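Local coordinates for transcriptional protein SWT1 (Saccharomyces cerevisiae, PDB 4PQZ) that takes part in transcription, probably as an activator, and has RNA endonuclease activity; this chain is its C-terminal HEPN-like domain, at residues A[51-56]-A[138-143]; A[55-60]-A[91-96]; A[85-90]-A[107-112]; A[113-118]-A[125-130]. One frame throughout, in Å; residues are numbered along the deposited sequence.

Interaction 1 (A[51-56]-A[138-143]); sequences FFAIDH and FLFSKF
The ring of Phe143 is thrust against one side of helix 35-62, between the side chains of Phe52 and His56 and with its edge toward the backbone of Ala53. His56 meets one face of this ring edge-on. The pair is T-shaped, with ring centroids 5.0 Å apart and planes at 69°, and His56 ND1 stands 3.9 Å from Phe143 CE1, toward the rim of the face. The opposite face of Phe143 is covered by its own segment, through Leu139 O and Phe140 CA. Its rim points at the helix backbone, and Phe143 CZ lies 3.6 Å from Ala53 O at the ring edge. Phe52 and Phe143 run alongside in opposite senses. Their closest atoms are the two CE2 carbons, of Phe52 and Phe143, 3.7 Å apart. The planes stand at 83°, yet the offset makes this neither a stack nor an edge-to-face pair.

These three rings and Phe140 form an aromatic cluster where helix 122-139 ends and a type I turn, Phe140 to Phe143, leads on toward helix 145-163 of the HEPN-like helical domain. Phe52 has CG anti to its backbone N (chi1 168°), which swings the ring along the helix surface to Phe140. Phe140 comes to the edge of the Phe52 ring, with Phe140 CZ 3.9 Å from Phe52 CD2. Ala53 adds an apolar contact: its CB points at the other segment and sits 3.8 Å from Phe140 CE1 and 4.0 Å from Leu139 CB. Leu139 also packs on Phe94 and Phe98, while Phe140 touches Leu151 of helix 145-163.

Interaction 2 (A[55-60]-A[91-96]); sequences DHTLRK and VSVFSE
Two helices of the HEPN-like domain, the long helix 35-62 and the short helix 90-97, pack here through Thr57 and Leu58 on one side and Val93 and Phe94 on the other. The methyl of Thr57 reaches both partners. Thr57 CG2 lies 3.4 Å from Val93 CG1, tighter than a usual carbon contact, and 3.8 Å from Phe94 CE1. It gets there because CG2 stands anti to the backbone N of Thr57, as does Val93 CG1 on its own residue, and the two side chains pass one another head on.

The axes of the short segments run 10.6 Å apart at an angle of 134°, so the helices are steeply inclined, nearer antiparallel than parallel. A wider pi-type turn at 91-94 lies in the second helix, within the part that carries both Val93 and Phe94. Leu58 comes in across Phe94. Its CD2 approaches the ring at the edge, with Leu58 CD2 3.5 Å from Phe94 CZ. The other branch is looser, Leu58 CD1 being 4.5 Å from Val93 CG2. Val93 also packs on Glu61 and Tyr62, one turn further along helix 35-62. On another side of that helix, Arg59 NE makes a salt bridge to Asp55 OD1 at 3.2 Å.

Interaction 3 (A[85-90]-A[107-112]); sequences YIYLFW and EWKSLP
The indole of Trp108 lies between Ile86 on one face and Glu107 on the other. Ile86 CG2 makes a CH-pi contact, 3.5 Å from the centroid of the five-membered ring and only 7° off its normal. CG2 is the branch anti to the backbone N of Ile86, while the CD1 end of the same side chain extends toward the six-membered ring, with Ile86 CD1 4.0 Å from Trp108 CZ3. On the opposite face Glu107 OE1 sits over the centre, 3.7 Å above the plane of the Trp108 ring. Trp90 runs crosswise to Trp108 as a side chain, but the ring planes are oblique at 40°. Here Trp90 CZ3 comes 3.4 Å from Trp108 NE1. Ile86 O lies in plane at the edge of the Trp90 ring.

Tyr87 and Lys109 extend together in the same direction. The aliphatic part of the lysine follows the phenol, from Lys109 CB 3.5 Å from Tyr87 CE1 to Lys109 CD 3.4 Å from Tyr87 OH. A cation-pi contact with Lys105 also engages the Tyr87 ring. Trp108 continues inward onto Trp132 and Val135 of helix 122-139, and Ser83 OG is hydrogen-bonded to Trp108 O. Thus a tryptophan from the connection between helices 90-97 and 113-116 is packed between helices 79-88 and 122-139, with Trp90 of helix 90-97 beside it, as plain core packing of this all-helical, HEPN-like domain.

Interaction 4 (A[113-118]-A[125-130]); sequences TVLKSK and LRTFEQ
Phe128 carries the contact between helix 122-139 and the short helical turn at 113-116. Its CB begins the approach, with Phe128 CB 4.0 Å from Val114 O. CG stands anti to the backbone N (chi1 -179°), which turns the ring toward the carbonyl groups of the other segment, and Phe128 CG is 4.2 Å from Val114 O. CD1 then comes closer to the same oxygen, Phe128 CD1 lying 3.4 Å from Val114 O. Further out, CE1 meets the next carbonyl, with Phe128 CE1 3.3 Å from Leu115 O. Both oxygens lie at the ring edge, near its plane. Ser117 O is a more distant and oblique neighbour of Phe128 CE1, at 3.9 Å. Beyond the two segments, the ring packs on Val46 of helix 35-62 and on Pro119, and it meets the ring of Trp132.

Beside the ring, methyl groups make the contact. Val114 and Thr127 cross at about a right angle, Val114 CG2 lying 4.1 Å from Thr127 CG2. The hydroxyl of Thr127 is bonded to Asn123 O, one turn back in its own helix. Leu115 CD2 meets a backbone oxygen, 4.0 Å from Thr127 O. The short turn is tied within itself, since Thr113 O accepts from Ser117 OG and Lys116 N from opposite faces of its plane.

Leu115 O accepts a hydrogen bond from Trp132 NE1, one turn further along the same helix as Phe128. Carbonyl oxygens facing the aromatic edge would be consistent with a weak electrostatic attraction to the ring hydrogens.

All four contacts lie within one compact all-helical domain. Interactions 1 and 2 share helix 35-62 and sit side by side, with centres about 8 Å apart. The Lys142 to Glu96 salt bridge joins them. Interaction 3 packs against both: Ile86 meets Ile54 and Leu139 of interaction 1 and Phe94 of interaction 2. Interaction 4 is on the opposite side of the chain's centre from interactions 1 and 2, about 19 and 23 Å from them between centres, but shares helix 122-139 with interaction 1. Along the chain, the segments of interactions 2 and 3 alternate, and both close before interaction 4 opens. Interactions 3 and 4 are nested inside the loop closed by interaction 1. Contacts far apart along the chain thus join its helices into one HEPN-like domain.

Interaction 1 (A[51-56]-A[138-143])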
# COMPACT_ATOMS: atom_id res chain seq x y z
N PHE A 51 4.49 0.22 3.41
CA PHE A 51 5.91 0.24 3.72
C PHE A 51 6.33 -1.08 4.35
O PHE A 51 7.32 -1.67 3.93
CB PHE A 51 6.27 1.42 4.64
CG PHE A 51 6.05 2.77 4.01
CD1 PHE A 51 5.84 2.88 2.64
CD2 PHE A 51 6.05 3.92 4.79
CE1 PHE A 51 5.64 4.12 2.06
CE2 PHE A 51 5.85 5.16 4.21
CZ PHE A 51 5.64 5.26 2.84
N PHE A 52 5.57 -1.53 5.34
CA PHE A 52 5.78 -2.84 5.96
C PHE A 52 5.87 -3.94 4.91
O PHE A 52 6.80 -4.76 4.95
CB PHE A 52 4.67 -3.19 6.97
CG PHE A 52 4.68 -4.64 7.42
CD1 PHE A 52 5.58 -5.08 8.39
CD2 PHE A 52 3.80 -5.57 6.87
CE1 PHE A 52 5.60 -6.42 8.81
CE2 PHE A 52 3.81 -6.90 7.28
CZ PHE A 52 4.71 -7.33 8.25
N ALA A 53 4.90 -3.95 4.00
CA ALA A 53 4.78 -5.00 2.98
C ALA A 53 5.96 -5.00 2.01
O ALA A 53 6.49 -6.05 1.64
CB ALA A 53 3.48 -4.88 2.23
N ILE A 54 6.38 -3.81 1.60
CA ILE A 54 7.52 -3.69 0.71
C ILE A 54 8.83 -4.05 1.42
O ILE A 54 9.63 -4.82 0.88
CB ILE A 54 7.58 -2.30 0.06
CG1 ILE A 54 6.43 -2.18 -0.95
CG2 ILE A 54 8.92 -2.08 -0.60
CD1 ILE A 54 6.45 -0.92 -1.72
N ASP A 55 9.03 -3.51 2.62
CA ASP A 55 10.18 -3.85 3.48
C ASP A 55 10.34 -5.36 3.67
O ASP A 55 11.42 -5.90 3.48
CB ASP A 55 10.03 -3.19 4.87
CG ASP A 55 11.27 -3.39 5.77
OD1 ASP A 55 12.24 -2.60 5.68
OD2 ASP A 55 11.27 -4.33 6.59
N HIS A 56 9.25 -6.02 4.03
CA HIS A 56 9.26 -7.43 4.39
C HIS A 56 9.59 -8.33 3.20
O HIS A 56 10.33 -9.32 3.31
CB HIS A 56 7.91 -7.83 5.01
CG HIS A 56 7.99 -9.02 5.92
ND1 HIS A 56 7.65 -10.29 5.52
CD2 HIS A 56 8.39 -9.13 7.21
CE1 HIS A 56 7.83 -11.13 6.52
NE2 HIS A 56 8.28 -10.45 7.56
N PHE A 138 -2.57 -8.40 -2.60
CA PHE A 138 -1.52 -9.02 -3.41
C PHE A 138 -0.14 -8.93 -2.76
O PHE A 138 0.62 -9.89 -2.77
CB PHE A 138 -1.51 -8.43 -4.83
CG PHE A 138 -2.81 -8.63 -5.58
CD1 PHE A 138 -3.20 -9.91 -5.94
CD2 PHE A 138 -3.63 -7.56 -5.89
CE1 PHE A 138 -4.42 -10.12 -6.61
CE2 PHE A 138 -4.84 -7.75 -6.56
CZ PHE A 138 -5.24 -9.04 -6.92
N LEU A 139 0.15 -7.78 -2.15
CA LEU A 139 1.42 -7.56 -1.46
C LEU A 139 1.55 -8.41 -0.19
O LEU A 139 2.66 -8.59 0.31
CB LEU A 139 1.64 -6.08 -1.13
CG LEU A 139 1.76 -5.05 -2.26
CD1 LEU A 139 1.86 -3.65 -1.64
CD2 LEU A 139 2.94 -5.32 -3.17
N PHE A 140 0.42 -8.91 0.33
CA PHE A 140 0.44 -9.80 1.51
C PHE A 140 0.34 -11.28 1.12
O PHE A 140 0.39 -12.16 1.99
CB PHE A 140 -0.70 -9.46 2.49
CG PHE A 140 -0.33 -8.42 3.53
CD1 PHE A 140 0.09 -7.16 3.16
CD2 PHE A 140 -0.41 -8.72 4.89
CE1 PHE A 140 0.42 -6.21 4.10
CE2 PHE A 140 -0.07 -7.77 5.85
CZ PHE A 140 0.34 -6.51 5.45
N SER A 141 0.20 -11.55 -0.18
CA SER A 141 -0.23 -12.87 -0.66
C SER A 141 0.71 -14.04 -0.29
O SER A 141 0.31 -15.21 -0.38
CB SER A 141 -0.50 -12.85 -2.17
OG SER A 141 0.71 -12.77 -2.91
N LYS A 142 1.93 -13.73 0.11
CA LYS A 142 2.85 -14.78 0.53
C LYS A 142 3.27 -14.60 1.97
O LYS A 142 4.19 -15.27 2.44
CB LYS A 142 4.08 -14.85 -0.38
CG LYS A 142 3.73 -15.12 -1.85
CD LYS A 142 4.99 -15.41 -2.63
CE LYS A 142 4.86 -16.67 -3.46
NZ LYS A 142 6.21 -17.15 -3.90
N PHE A 143 2.60 -13.70 2.68
CA PHE A 143 2.88 -13.51 4.10
C PHE A 143 2.25 -14.64 4.92
O PHE A 143 1.58 -15.54 4.38
CB PHE A 143 2.39 -12.13 4.58
CG PHE A 143 3.20 -10.97 4.05
CD1 PHE A 143 4.27 -11.17 3.18
CD2 PHE A 143 2.88 -9.67 4.43
CE1 PHE A 143 5.02 -10.09 2.68
CE2 PHE A 143 3.63 -8.57 3.95
CZ PHE A 143 4.69 -8.78 3.07

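Interaction 2 (A[55-60]-A[91-96])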
# COMPACT_ATOMS: atom_id res chain seq x y z
N ASP A 55 9.03 -3.51 2.62
CA ASP A 55 10.18 -3.85 3.48
C ASP A 55 10.34 -5.36 3.67
O ASP A 55 11.42 -5.90 3.48
CB ASP A 55 10.03 -3.19 4.87
CG ASP A 55 11.27 -3.39 5.77
OD1 ASP A 55 12.24 -2.60 5.68
OD2 ASP A 55 11.27 -4.33 6.59
N HIS A 56 9.25 -6.02 4.03
CA HIS A 56 9.26 -7.43 4.39
C HIS A 56 9.59 -8.33 3.20
O HIS A 56 10.33 -9.32 3.31
CB HIS A 56 7.91 -7.83 5.01
CG HIS A 56 7.99 -9.02 5.92
ND1 HIS A 56 7.65 -10.29 5.52
CD2 HIS A 56 8.39 -9.13 7.21
CE1 HIS A 56 7.83 -11.13 6.52
NE2 HIS A 56 8.28 -10.45 7.56
N THR A 57 9.02 -7.99 2.06
CA THR A 57 9.21 -8.75 0.84
C THR A 57 10.66 -8.57 0.31
O THR A 57 11.30 -9.54 -0.09
CB THR A 57 8.13 -8.35 -0.19
OG1 THR A 57 6.92 -9.08 0.06
CG2 THR A 57 8.60 -8.57 -1.65
N LEU A 58 11.18 -7.35 0.36
CA LEU A 58 12.53 -7.06 -0.12
C LEU A 58 13.60 -7.71 0.76
O LEU A 58 14.55 -8.32 0.25
CB LEU A 58 12.77 -5.56 -0.21
CG LEU A 58 12.52 -4.88 -1.57
CD1 LEU A 58 12.88 -5.79 -2.69
CD2 LEU A 58 11.13 -4.63 -1.75
N ARG A 59 13.44 -7.58 2.07
CA ARG A 59 14.34 -8.20 3.03
C ARG A 59 14.34 -9.73 2.92
O ARG A 59 15.37 -10.37 3.13
CB ARG A 59 13.98 -7.76 4.45
CG ARG A 59 14.38 -6.33 4.77
CD ARG A 59 14.09 -6.04 6.24
NE ARG A 59 14.44 -4.68 6.64
CZ ARG A 59 15.64 -4.30 7.07
NH1 ARG A 59 16.63 -5.19 7.13
NH2 ARG A 59 15.86 -3.04 7.42
N LYS A 60 13.20 -10.31 2.59
CA LYS A 60 13.11 -11.76 2.40
C LYS A 60 13.75 -12.25 1.09
O LYS A 60 14.43 -13.28 1.07
CB LYS A 60 11.66 -12.25 2.51
CG LYS A 60 11.52 -13.77 2.40
CD LYS A 60 10.24 -14.28 3.05
CE LYS A 60 10.23 -15.81 3.07
NZ LYS A 60 11.55 -16.37 3.52
N VAL A 91 9.94 -7.33 -12.07
CA VAL A 91 10.30 -8.60 -12.70
C VAL A 91 10.88 -9.59 -11.69
O VAL A 91 10.56 -10.78 -11.74
CB VAL A 91 11.28 -8.34 -13.87
CG1 VAL A 91 11.85 -9.64 -14.42
CG2 VAL A 91 10.57 -7.50 -14.98
N SER A 92 11.72 -9.09 -10.78
CA SER A 92 12.40 -9.94 -9.81
C SER A 92 11.52 -10.42 -8.67
O SER A 92 11.58 -11.59 -8.24
CB SER A 92 13.61 -9.20 -9.21
OG SER A 92 14.63 -8.98 -10.18
N VAL A 93 10.72 -9.50 -8.12
CA VAL A 93 10.01 -9.80 -6.88
C VAL A 93 8.48 -9.58 -6.92
O VAL A 93 7.73 -10.44 -6.48
CB VAL A 93 10.60 -9.01 -5.69
CG1 VAL A 93 10.18 -9.67 -4.40
CG2 VAL A 93 12.13 -8.97 -5.77
N PHE A 94 8.03 -8.44 -7.45
CA PHE A 94 6.65 -8.02 -7.25
C PHE A 94 5.60 -8.53 -8.24
O PHE A 94 4.45 -8.69 -7.86
CB PHE A 94 6.57 -6.50 -7.09
CG PHE A 94 7.10 -6.02 -5.80
CD1 PHE A 94 6.33 -6.11 -4.64
CD2 PHE A 94 8.38 -5.49 -5.71
CE1 PHE A 94 6.82 -5.68 -3.41
CE2 PHE A 94 8.89 -5.05 -4.50
CZ PHE A 94 8.11 -5.14 -3.35
N SER A 95 5.97 -8.79 -9.48
CA SER A 95 4.99 -9.27 -10.45
C SER A 95 4.47 -10.64 -10.06
O SER A 95 3.35 -11.00 -10.38
CB SER A 95 5.57 -9.34 -11.86
OG SER A 95 6.47 -10.43 -11.98
N GLU A 96 5.30 -11.42 -9.39
CA GLU A 96 4.88 -12.73 -8.91
C GLU A 96 3.72 -12.59 -7.93
O GLU A 96 2.79 -13.39 -7.95
CB GLU A 96 6.04 -13.44 -8.21
CG GLU A 96 5.67 -14.82 -7.75
CD GLU A 96 6.59 -15.36 -6.67
OE1 GLU A 96 7.47 -14.61 -6.19
OE2 GLU A 96 6.39 -16.54 -6.29

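Interaction 3 (A[85-90]-A[107-112])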
# COMPACT_ATOMS: atom_id res chain seq x y z
N TYR A 85 9.72 1.46 -5.85
CA TYR A 85 10.20 0.12 -5.47
C TYR A 85 9.45 -1.06 -6.12
O TYR A 85 10.08 -2.04 -6.54
CB TYR A 85 10.25 -0.05 -3.95
CG TYR A 85 11.50 0.54 -3.35
CD1 TYR A 85 12.75 0.29 -3.91
CD2 TYR A 85 11.43 1.38 -2.26
CE1 TYR A 85 13.89 0.85 -3.38
CE2 TYR A 85 12.55 1.94 -1.72
CZ TYR A 85 13.78 1.67 -2.27
OH TYR A 85 14.89 2.23 -1.71
N ILE A 86 8.12 -0.97 -6.20
CA ILE A 86 7.34 -2.01 -6.86
C ILE A 86 7.69 -2.06 -8.33
O ILE A 86 7.88 -3.15 -8.90
CB ILE A 86 5.81 -1.81 -6.70
CG1 ILE A 86 5.41 -1.98 -5.24
CG2 ILE A 86 5.05 -2.78 -7.58
CD1 ILE A 86 3.96 -1.62 -4.97
N TYR A 87 7.77 -0.88 -8.95
CA TYR A 87 8.30 -0.70 -10.32
C TYR A 87 9.71 -1.28 -10.57
O TYR A 87 9.93 -2.07 -11.50
CB TYR A 87 8.31 0.78 -10.69
CG TYR A 87 8.54 1.02 -12.16
CD1 TYR A 87 7.48 0.99 -13.07
CD2 TYR A 87 9.83 1.26 -12.66
CE1 TYR A 87 7.70 1.21 -14.44
CE2 TYR A 87 10.06 1.48 -14.02
CZ TYR A 87 8.98 1.45 -14.90
OH TYR A 87 9.20 1.66 -16.25
N LEU A 88 10.68 -0.89 -9.74
CA LEU A 88 12.09 -1.31 -9.96
C LEU A 88 12.29 -2.80 -9.77
O LEU A 88 13.13 -3.40 -10.43
CB LEU A 88 13.04 -0.58 -9.01
CG LEU A 88 13.33 0.87 -9.32
CD1 LEU A 88 14.26 1.42 -8.25
CD2 LEU A 88 13.96 1.00 -10.71
N PHE A 89 11.52 -3.39 -8.86
CA PHE A 89 11.68 -4.79 -8.50
C PHE A 89 10.56 -5.66 -9.04
O PHE A 89 10.33 -6.76 -8.54
CB PHE A 89 11.83 -4.94 -6.97
CG PHE A 89 13.14 -4.42 -6.45
CD1 PHE A 89 14.29 -5.20 -6.50
CD2 PHE A 89 13.23 -3.14 -5.93
CE1 PHE A 89 15.51 -4.72 -6.04
CE2 PHE A 89 14.47 -2.64 -5.47
CZ PHE A 89 15.60 -3.44 -5.53
N TRP A 90 9.88 -5.17 -10.08
CA TRP A 90 8.71 -5.85 -10.63
C TRP A 90 9.01 -7.25 -11.14
O TRP A 90 8.41 -8.24 -10.69
CB TRP A 90 8.07 -5.01 -11.75
CG TRP A 90 6.79 -5.62 -12.33
CD1 TRP A 90 6.67 -6.30 -13.52
CD2 TRP A 90 5.49 -5.61 -11.75
NE1 TRP A 90 5.37 -6.70 -13.71
CE2 TRP A 90 4.62 -6.29 -12.64
CE3 TRP A 90 4.96 -5.10 -10.55
CZ2 TRP A 90 3.26 -6.47 -12.37
CZ3 TRP A 90 3.61 -5.27 -10.30
CH2 TRP A 90 2.78 -5.95 -11.20
N GLU A 107 1.73 0.35 -14.39
CA GLU A 107 0.85 0.97 -13.39
C GLU A 107 1.65 1.70 -12.27
O GLU A 107 1.15 2.66 -11.65
CB GLU A 107 -0.08 -0.09 -12.78
CG GLU A 107 -1.55 0.35 -12.55
CD GLU A 107 -1.73 1.12 -11.25
OE1 GLU A 107 -0.85 0.99 -10.38
OE2 GLU A 107 -2.73 1.85 -11.11
N TRP A 108 2.88 1.24 -12.02
CA TRP A 108 3.69 1.76 -10.91
C TRP A 108 4.72 2.80 -11.34
O TRP A 108 5.44 3.35 -10.51
CB TRP A 108 4.37 0.62 -10.18
CG TRP A 108 3.39 -0.41 -9.76
CD1 TRP A 108 3.18 -1.63 -10.33
CD2 TRP A 108 2.42 -0.29 -8.71
NE1 TRP A 108 2.18 -2.29 -9.69
CE2 TRP A 108 1.69 -1.50 -8.69
CE3 TRP A 108 2.12 0.70 -7.76
CZ2 TRP A 108 0.66 -1.73 -7.77
CZ3 TRP A 108 1.10 0.46 -6.84
CH2 TRP A 108 0.38 -0.73 -6.86
N LYS A 109 4.77 3.08 -12.63
CA LYS A 109 5.69 4.07 -13.17
C LYS A 109 5.36 5.46 -12.63
O LYS A 109 6.25 6.22 -12.22
CB LYS A 109 5.64 4.03 -14.70
CG LYS A 109 6.82 4.69 -15.41
CD LYS A 109 6.96 4.12 -16.82
CE LYS A 109 7.42 5.17 -17.81
NZ LYS A 109 8.46 6.04 -17.22
N SER A 110 4.08 5.80 -12.63
CA SER A 110 3.61 7.09 -12.11
C SER A 110 2.15 6.95 -11.72
O SER A 110 1.26 6.97 -12.58
CB SER A 110 3.79 8.22 -13.14
OG SER A 110 3.60 9.51 -12.55
N LEU A 111 1.92 6.78 -10.43
CA LEU A 111 0.57 6.70 -9.89
C LEU A 111 -0.14 8.04 -10.04
O LEU A 111 0.50 9.09 -9.92
CB LEU A 111 0.61 6.34 -8.40
CG LEU A 111 0.91 4.92 -7.93
CD1 LEU A 111 0.91 4.89 -6.40
CD2 LEU A 111 -0.14 3.96 -8.50
N PRO A 112 -1.46 8.00 -10.27
CA PRO A 112 -2.26 9.22 -10.20
C PRO A 112 -2.17 9.82 -8.81
O PRO A 112 -2.07 9.07 -7.84
CB PRO A 112 -3.69 8.71 -10.46
CG PRO A 112 -3.49 7.47 -11.30
CD PRO A 112 -2.25 6.83 -10.70

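Interaction 4 (A[113-118]-A[125-130])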
# COMPACT_ATOMS: atom_id res chain seq x y z
N THR A 113 -2.20 11.14 -8.71
CA THR A 113 -2.08 11.83 -7.43
C THR A 113 -3.13 11.42 -6.38
O THR A 113 -2.86 11.48 -5.18
CB THR A 113 -2.07 13.38 -7.61
OG1 THR A 113 -3.25 13.79 -8.32
CG2 THR A 113 -0.84 13.82 -8.40
N VAL A 114 -4.31 11.00 -6.83
CA VAL A 114 -5.36 10.56 -5.90
C VAL A 114 -4.90 9.36 -5.06
O VAL A 114 -5.33 9.17 -3.92
CB VAL A 114 -6.70 10.22 -6.63
CG1 VAL A 114 -6.54 9.01 -7.54
CG2 VAL A 114 -7.81 9.98 -5.60
N LEU A 115 -4.01 8.56 -5.65
CA LEU A 115 -3.48 7.37 -5.02
C LEU A 115 -2.19 7.65 -4.23
O LEU A 115 -1.77 6.82 -3.43
CB LEU A 115 -3.25 6.29 -6.08
CG LEU A 115 -4.51 5.86 -6.84
CD1 LEU A 115 -4.22 4.83 -7.94
CD2 LEU A 115 -5.58 5.36 -5.86
N LYS A 116 -1.59 8.83 -4.45
CA LYS A 116 -0.28 9.15 -3.87
C LYS A 116 -0.31 10.11 -2.69
O LYS A 116 0.73 10.39 -2.08
CB LYS A 116 0.65 9.75 -4.93
CG LYS A 116 1.07 8.79 -6.00
CD LYS A 116 2.24 9.32 -6.84
CE LYS A 116 1.90 10.61 -7.56
NZ LYS A 116 2.53 10.66 -8.92
N SER A 117 -1.49 10.64 -2.37
CA SER A 117 -1.58 11.70 -1.37
C SER A 117 -2.83 11.61 -0.50
O SER A 117 -3.71 10.78 -0.74
CB SER A 117 -1.48 13.09 -2.03
OG SER A 117 -2.33 13.22 -3.17
N LYS A 118 -2.89 12.47 0.51
CA LYS A 118 -4.00 12.48 1.46
C LYS A 118 -5.29 12.94 0.80
O LYS A 118 -5.33 14.03 0.22
CB LYS A 118 -3.69 13.37 2.66
CG LYS A 118 -4.62 13.13 3.85
CD LYS A 118 -4.40 14.13 4.97
CE LYS A 118 -5.48 15.21 4.95
NZ LYS A 118 -5.89 15.61 6.33
N LEU A 125 -11.23 9.63 -0.98
CA LEU A 125 -10.93 8.75 0.15
C LEU A 125 -11.37 7.31 -0.12
O LEU A 125 -10.67 6.37 0.23
CB LEU A 125 -11.56 9.28 1.44
CG LEU A 125 -11.27 8.49 2.73
CD1 LEU A 125 -9.77 8.25 2.92
CD2 LEU A 125 -11.87 9.19 3.95
N ARG A 126 -12.53 7.15 -0.76
CA ARG A 126 -13.00 5.82 -1.14
C ARG A 126 -12.14 5.25 -2.25
O ARG A 126 -11.77 4.08 -2.23
CB ARG A 126 -14.47 5.85 -1.57
CG ARG A 126 -15.39 6.35 -0.47
CD ARG A 126 -16.84 6.08 -0.79
NE ARG A 126 -17.60 5.84 0.44
CZ ARG A 126 -17.73 4.65 1.02
NH1 ARG A 126 -17.16 3.58 0.49
NH2 ARG A 126 -18.45 4.52 2.13
N THR A 127 -11.82 6.10 -3.22
CA THR A 127 -10.95 5.72 -4.34
C THR A 127 -9.57 5.28 -3.83
O THR A 127 -9.03 4.27 -4.27
CB THR A 127 -10.80 6.86 -5.37
OG1 THR A 127 -12.07 7.07 -6.02
CG2 THR A 127 -9.76 6.52 -6.43
N PHE A 128 -9.04 6.05 -2.88
CA PHE A 128 -7.75 5.76 -2.26
C PHE A 128 -7.79 4.43 -1.53
O PHE A 128 -7.00 3.53 -1.84
CB PHE A 128 -7.37 6.89 -1.28
CG PHE A 128 -6.03 6.69 -0.62
CD1 PHE A 128 -4.86 7.07 -1.26
CD2 PHE A 128 -5.94 6.11 0.65
CE1 PHE A 128 -3.61 6.88 -0.66
CE2 PHE A 128 -4.70 5.91 1.25
CZ PHE A 128 -3.54 6.30 0.60
N GLU A 129 -8.70 4.32 -0.57
CA GLU A 129 -8.83 3.12 0.24
C GLU A 129 -9.14 1.87 -0.58
O GLU A 129 -8.53 0.83 -0.34
CB GLU A 129 -9.87 3.31 1.35
CG GLU A 129 -9.89 2.20 2.41
CD GLU A 129 -10.66 0.95 1.97
OE1 GLU A 129 -10.36 -0.14 2.50
OE2 GLU A 129 -11.56 1.06 1.11
N GLN A 130 -10.06 1.96 -1.54
CA GLN A 130 -10.38 0.80 -2.38
C GLN A 130 -9.19 0.30 -3.20
O GLN A 130 -9.02 -0.91 -3.37
CB GLN A 130 -11.59 1.03 -3.30
CG GLN A 130 -12.96 1.09 -2.57
CD GLN A 130 -13.43 -0.26 -2.02
OE1 GLN A 130 -14.05 -1.05 -2.74
NE2 GLN A 130 -13.16 -0.52 -0.73